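PDB 5NDX: glycosyl hydrolase from Rhizobium leguminosarum bv. trifolii, which probably hydrolyses O-glycosidic bonds as a bacterial alpha-L-iduronidase, an orthologue of the human enzyme, in glycoside hydrolase family 39. Local coordinates for residues A[71-76]-A[98-103]; A[439-444]-A[564-569]. The protein carries 2 engineered substitutions. All blocks are in the same frame, centred on the assembly; numbering follows the deposited sequence.

Contact 1 of 2, residues A[71-76]-A[98-103]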
loop_
_atom_site.group_PDB
_atom_site.type_symbol
_atom_site.label_atom_id
_atom_site.label_comp_id
_atom_site.label_asym_id
_atom_site.label_seq_id
_atom_site.Cartn_x
_atom_site.Cartn_y
_atom_site.Cartn_z
ATOM N N ALA A 71 32.320 -16.489 12.638
ATOM C CA ALA A 71 32.103 -15.361 11.703
ATOM C C ALA A 71 30.627 -14.903 11.669
ATOM O O ALA A 71 30.318 -13.692 11.709
ATOM C CB ALA A 71 32.550 -15.761 10.291
ATOM N N GLY A 72 29.734 -15.896 11.641
ATOM C CA GLY A 72 28.409 -15.747 11.064
ATOM C C GLY A 72 27.217 -15.841 11.995
ATOM O O GLY A 72 27.325 -15.719 13.216
ATOM N N TYR A 73 26.067 -16.074 11.379
ATOM C CA TYR A 73 24.788 -15.822 12.009
ATOM C C TYR A 73 23.867 -16.961 11.759
ATOM O O TYR A 73 24.075 -17.730 10.836
ATOM C CB TYR A 73 24.195 -14.564 11.414
ATOM C CG TYR A 73 25.030 -13.345 11.639
ATOM C CD1 TYR A 73 24.932 -12.627 12.824
ATOM C CD2 TYR A 73 25.945 -12.927 10.680
ATOM C CE1 TYR A 73 25.691 -11.490 13.040
ATOM C CE2 TYR A 73 26.724 -11.815 10.888
ATOM C CZ TYR A 73 26.589 -11.090 12.067
ATOM O OH TYR A 73 27.356 -9.963 12.256
ATOM N N ASP A 74 22.865 -17.100 12.602
ATOM C CA ASP A 74 21.741 -17.960 12.274
ATOM C C ASP A 74 20.774 -17.096 11.426
ATOM O O ASP A 74 20.171 -16.184 11.954
ATOM C CB ASP A 74 21.051 -18.454 13.551
ATOM C CG ASP A 74 19.892 -19.414 13.269
ATOM O OD1 ASP A 74 19.471 -19.605 12.111
ATOM O OD2 ASP A 74 19.383 -20.021 14.226
ATOM N N TRP A 75 20.629 -17.440 10.140
ATOM C CA TRP A 75 19.794 -16.708 9.183
ATOM C C TRP A 75 18.355 -17.239 9.080
ATOM O O TRP A 75 17.574 -16.731 8.254
ATOM C CB TRP A 75 20.407 -16.761 7.759
ATOM C CG TRP A 75 21.721 -16.142 7.678
ATOM C CD1 TRP A 75 22.923 -16.755 7.974
ATOM C CD2 TRP A 75 22.046 -14.793 7.305
ATOM N NE1 TRP A 75 23.953 -15.878 7.786
ATOM C CE2 TRP A 75 23.454 -14.667 7.389
ATOM C CE3 TRP A 75 21.296 -13.675 6.933
ATOM C CZ2 TRP A 75 24.123 -13.467 7.104
ATOM C CZ3 TRP A 75 21.961 -12.483 6.640
ATOM C CH2 TRP A 75 23.373 -12.393 6.717
ATOM N N SER A 76 18.001 -18.278 9.835
ATOM C CA SER A 76 16.791 -19.022 9.521
ATOM C C SER A 76 15.492 -18.201 9.696
ATOM O O SER A 76 14.570 -18.424 8.937
ATOM C CB SER A 76 16.735 -20.326 10.315
ATOM O OG SER A 76 16.702 -20.027 11.684
ATOM N N GLY A 98 18.681 -3.016 12.928
ATOM C CA GLY A 98 18.579 -4.057 13.943
ATOM C C GLY A 98 19.979 -4.410 14.427
ATOM O O GLY A 98 20.980 -3.898 13.901
ATOM N N ASN A 99 20.049 -5.312 15.401
ATOM C CA ASN A 99 21.315 -5.553 16.115
ATOM C C ASN A 99 21.393 -7.013 16.529
ATOM O O ASN A 99 20.943 -7.377 17.618
ATOM C CB ASN A 99 21.395 -4.636 17.349
ATOM C CG ASN A 99 22.759 -4.675 18.022
ATOM O OD1 ASN A 99 23.695 -5.359 17.581
ATOM N ND2 ASN A 99 22.889 -3.920 19.088
ATOM N N PRO A 100 21.930 -7.852 15.660
ATOM C CA PRO A 100 21.864 -9.287 15.948
ATOM C C PRO A 100 22.595 -9.666 17.255
ATOM O O PRO A 100 23.768 -9.360 17.398
ATOM C CB PRO A 100 22.554 -9.920 14.747
ATOM C CG PRO A 100 22.488 -8.874 13.663
ATOM C CD PRO A 100 22.647 -7.585 14.402
ATOM N N SER A 101 21.859 -10.294 18.171
ATOM C CA SER A 101 22.333 -10.676 19.497
ATOM C C SER A 101 22.960 -9.501 20.259
ATOM O O SER A 101 23.922 -9.705 20.964
ATOM C CB SER A 101 23.350 -11.819 19.385
ATOM O OG SER A 101 22.828 -12.935 18.702
ATOM N N GLY A 102 22.460 -8.279 20.084
ATOM C CA GLY A 102 23.079 -7.094 20.700
ATOM C C GLY A 102 24.569 -6.848 20.418
ATOM O O GLY A 102 25.202 -6.090 21.107
ATOM N N LEU A 103 25.130 -7.459 19.394
ATOM C CA LEU A 103 26.579 -7.393 19.144
ATOM C C LEU A 103 27.141 -6.025 18.852
ATOM O O LEU A 103 28.326 -5.826 19.050
ATOM C CB LEU A 103 26.970 -8.249 17.945
ATOM C CG LEU A 103 27.427 -9.675 18.187
ATOM C CD1 LEU A 103 26.558 -10.391 19.208
ATOM C CD2 LEU A 103 27.430 -10.385 16.841
#

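Contact 2 of 2, residues A[439-444]-A[564-569]. Unlike the reference sequence in segment 439-444: Ile440 (reference Leu).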
loop_
_atom_site.group_PDB
_atom_site.type_symbol
_atom_site.label_atom_id
_atom_site.label_comp_id
_atom_site.label_asym_id
_atom_site.label_seq_id
_atom_site.Cartn_x
_atom_site.Cartn_y
_atom_site.Cartn_z
ATOM N N ALA A 439 -16.897 -0.272 -21.904
ATOM C CA ALA A 439 -17.592 -0.542 -20.644
ATOM C C ALA A 439 -17.158 0.507 -19.612
ATOM O O ALA A 439 -15.970 0.901 -19.549
ATOM C CB ALA A 439 -17.263 -1.929 -20.152
ATOM N N ILE A 440 -18.143 0.995 -18.862
ATOM C CA ILE A 440 -17.930 1.977 -17.802
ATOM C C ILE A 440 -18.129 1.267 -16.462
ATOM O O ILE A 440 -19.222 0.757 -16.223
ATOM C CB ILE A 440 -18.902 3.146 -17.932
ATOM C CG1 ILE A 440 -18.784 3.778 -19.328
ATOM C CG2 ILE A 440 -18.628 4.205 -16.842
ATOM C CD1 ILE A 440 -19.914 4.788 -19.623
ATOM N N CYS A 441 -17.074 1.219 -15.629
ATOM C CA CYS A 441 -17.089 0.629 -14.302
ATOM C C CYS A 441 -16.861 1.748 -13.308
ATOM O O CYS A 441 -15.906 2.507 -13.462
ATOM C CB CYS A 441 -15.966 -0.424 -14.094
ATOM S SG CYS A 441 -15.857 -1.569 -15.496
ATOM N N LEU A 442 -17.766 1.862 -12.328
ATOM C CA LEU A 442 -17.690 2.888 -11.312
ATOM C C LEU A 442 -17.518 2.235 -9.952
ATOM O O LEU A 442 -18.406 1.542 -9.495
ATOM C CB LEU A 442 -18.955 3.723 -11.323
ATOM C CG LEU A 442 -19.362 4.279 -12.683
ATOM C CD1 LEU A 442 -20.787 4.791 -12.617
ATOM C CD2 LEU A 442 -18.409 5.350 -13.182
ATOM N N LEU A 443 -16.368 2.424 -9.335
ATOM C CA LEU A 443 -16.090 1.899 -8.006
ATOM C C LEU A 443 -16.118 3.071 -6.989
ATOM O O LEU A 443 -15.644 4.168 -7.306
ATOM C CB LEU A 443 -14.719 1.270 -7.990
ATOM C CG LEU A 443 -14.516 0.108 -8.932
ATOM C CD1 LEU A 443 -13.044 -0.143 -9.135
ATOM C CD2 LEU A 443 -15.153 -1.117 -8.293
ATOM N N ARG A 444 -16.628 2.810 -5.787
ATOM C CA ARG A 444 -16.852 3.843 -4.786
ATOM C C ARG A 444 -16.528 3.356 -3.401
ATOM O O ARG A 444 -16.935 2.246 -2.990
ATOM C CB ARG A 444 -18.324 4.284 -4.821
ATOM C CG ARG A 444 -18.826 5.259 -3.750
ATOM C CD ARG A 444 -18.102 6.571 -3.742
ATOM N NE ARG A 444 -18.325 7.360 -4.933
ATOM C CZ ARG A 444 -19.470 7.999 -5.237
ATOM N NH1 ARG A 444 -20.543 7.932 -4.467
ATOM N NH2 ARG A 444 -19.537 8.714 -6.343
ATOM N N ALA A 564 -9.768 -3.561 -15.526
ATOM C CA ALA A 564 -11.183 -3.815 -15.242
ATOM C C ALA A 564 -11.556 -5.312 -15.314
ATOM O O ALA A 564 -12.580 -5.692 -15.888
ATOM C CB ALA A 564 -12.073 -3.006 -16.165
ATOM N N ILE A 565 -10.684 -6.136 -14.731
ATOM C CA ILE A 565 -10.928 -7.552 -14.507
ATOM C C ILE A 565 -11.365 -7.824 -13.077
ATOM O O ILE A 565 -10.733 -7.342 -12.132
ATOM C CB ILE A 565 -9.669 -8.384 -14.792
ATOM C CG1 ILE A 565 -9.170 -8.116 -16.218
ATOM C CG2 ILE A 565 -9.977 -9.872 -14.643
ATOM C CD1 ILE A 565 -10.159 -8.453 -17.364
ATOM N N PHE A 566 -12.442 -8.588 -12.943
ATOM C CA PHE A 566 -13.019 -8.992 -11.677
ATOM C C PHE A 566 -13.018 -10.515 -11.525
ATOM O O PHE A 566 -13.227 -11.228 -12.507
ATOM C CB PHE A 566 -14.471 -8.509 -11.653
ATOM C CG PHE A 566 -14.586 -7.032 -11.789
ATOM C CD1 PHE A 566 -14.686 -6.445 -13.023
ATOM C CD2 PHE A 566 -14.526 -6.226 -10.659
ATOM C CE1 PHE A 566 -14.793 -5.077 -13.140
ATOM C CE2 PHE A 566 -14.641 -4.853 -10.780
ATOM C CZ PHE A 566 -14.757 -4.286 -12.021
ATOM N N TYR A 567 -12.814 -11.021 -10.317
ATOM C CA TYR A 567 -12.718 -12.475 -10.084
ATOM C C TYR A 567 -13.921 -12.958 -9.284
ATOM O O TYR A 567 -14.466 -12.234 -8.411
ATOM C CB TYR A 567 -11.396 -12.854 -9.393
ATOM C CG TYR A 567 -10.203 -12.395 -10.158
ATOM C CD1 TYR A 567 -9.676 -13.150 -11.210
ATOM C CD2 TYR A 567 -9.651 -11.149 -9.925
ATOM C CE1 TYR A 567 -8.596 -12.666 -11.969
ATOM C CE2 TYR A 567 -8.576 -10.668 -10.670
ATOM C CZ TYR A 567 -8.034 -11.447 -11.698
ATOM O OH TYR A 567 -6.972 -10.928 -12.430
ATOM N N ASP A 568 -14.367 -14.156 -9.633
ATOM C CA ASP A 568 -15.297 -14.940 -8.829
ATOM C C ASP A 568 -14.544 -16.149 -8.305
ATOM O O ASP A 568 -13.630 -16.670 -8.959
ATOM C CB ASP A 568 -16.410 -15.455 -9.716
ATOM C CG ASP A 568 -17.286 -14.333 -10.274
ATOM O OD1 ASP A 568 -17.418 -13.254 -9.647
ATOM O OD2 ASP A 568 -17.822 -14.549 -11.368
ATOM N N VAL A 569 -14.945 -16.582 -7.131
ATOM C CA VAL A 569 -14.445 -17.776 -6.512
ATOM C C VAL A 569 -15.593 -18.737 -6.449
ATOM O O VAL A 569 -16.687 -18.370 -5.990
ATOM C CB VAL A 569 -13.922 -17.523 -5.105
ATOM C CG1 VAL A 569 -13.494 -18.840 -4.472
ATOM C CG2 VAL A 569 -12.749 -16.575 -5.152
#

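Contact 1 of 2, residues A[71-76]-A[98-103]
Tyr73 brings CD1 and CE1 of its phenol ring up to Pro100, and CE1 also to Leu103, joining two loops of the TIM barrel: 71-76 lies in the connection after barrel strand 55-58 and just before helix 76-87, and 98-103 in the loop after strand 91-95. The second segment starts at Gly98, whose positive phi (117°) suits a residue without a side chain. Asn99 follows, held by two hydrogen bonds, its N to Asn63 OD1 and its OD1 to Phe104 N. Asn99 O opens a tight turn by accepting from Gly102 N at 3.0 Å. Pro100, rigid at the next position of that turn, makes the main touch. Its CB lies 3.9 Å from Tyr73 CE1, with Pro100 CG 4.2 Å from the same carbon, and the pyrrolidine and phenol rings meet at a slant. Chi1 of Tyr73 is -62°, placing CG beside the backbone N and carrying the ring out to the proline; the CB of Tyr73 in turn rests over one face of the Trp75 indole. Ser101 and Gly102 both take left-handed backbone angles, and Ser101 OG is hydrogen-bonded to Ala67 N of the short hairpin 66-67/73-74. Leu103 closes a second, overlapping turn, its N reaching Pro100 O at 3.1 Å, and brings CD2 to 4.3 Å from Tyr73 CE1. Beyond the ring, Asp74 OD1 caps the start of helix 76-87, accepting from Ser76 N at 3.0 Å (164° at the hydrogen) and from Ser76 OG at 2.8 Å, both from the same face of the carboxylate. Between the two segments the chemistry is purely apolar, which implies a fit by shape with little directional preference; direction comes from the hydrogen bonds holding each loop to itself and its surroundings.

Contact 2 of 2, residues A[439-444]-A[564-569]
The two backbones come nearest where Cys441 faces Ala564, their CA atoms 7.5 Å apart, and from there 564-569 heads away from strand 439-444 without pairing with it. Cys441 carries the meeting. With chi1 at -46°, its SG sits beside the backbone N and anti to the carbonyl carbon, directed toward 564-569. There SG is 4.1 Å from the methyl CB of Ala564 and 4.4 Å from CE1 of Phe566, which it approaches at the ring edge, close to the ring plane. One strand repeat further on, Leu443 also turns toward the partner: its CD2 is 4.5 Å from Phe566 CE2, a looser approach at the atom that flanks CZ on the other side from CE1. Phe566 thus has Cys441 near its CE1 edge and, more loosely, Leu443 near CE2, two residues on one face of the strand; Ile440 and Leu442 sit on the other face. Two beta domains meet here. Strand 436-445 is flanked by 493-503 and 518-526 in the large mixed sheet, with its backbone bonded to both. Strand 566-572 belongs to the C-terminal domain, whose succession of antiparallel strands is consistent with the fibronectin type III-like domain of human alpha-L-iduronidase. Ala564, in the loop leading into that strand, takes left-handed backbone angles (phi 57°) and also touches Leu523 and Val525 of strand 518-526. Ala609, from another loop of the C-terminal domain, covers Ala439 and Cys441, and Ile587 packs on Phe566. Past the interface, Tyr567 turns into its own domain, ring edge-to-face with Trp556.

Contacts 1 and 2 lie on opposite sides of the chain's centre, their own centres 47 Å apart, and share no strand or helix. Both are small, apolar and mostly buried. Contact 1 is farther out, its centre about 30 Å from the centre of the chain against about 20 Å for contact 2, and has a partly exposed leucine at its margin. It is internal to the barrel domain, fitting an aromatic ring to a proline-containing turn between neighbouring loops. Contact 2 sits at a domain interface, where a thiol and a leucine of one sheet meet a methyl and a ring edge. Polar bonds fix the loops around 71-76 and 98-103, whereas sheet pairing holds strand 439-444 in place.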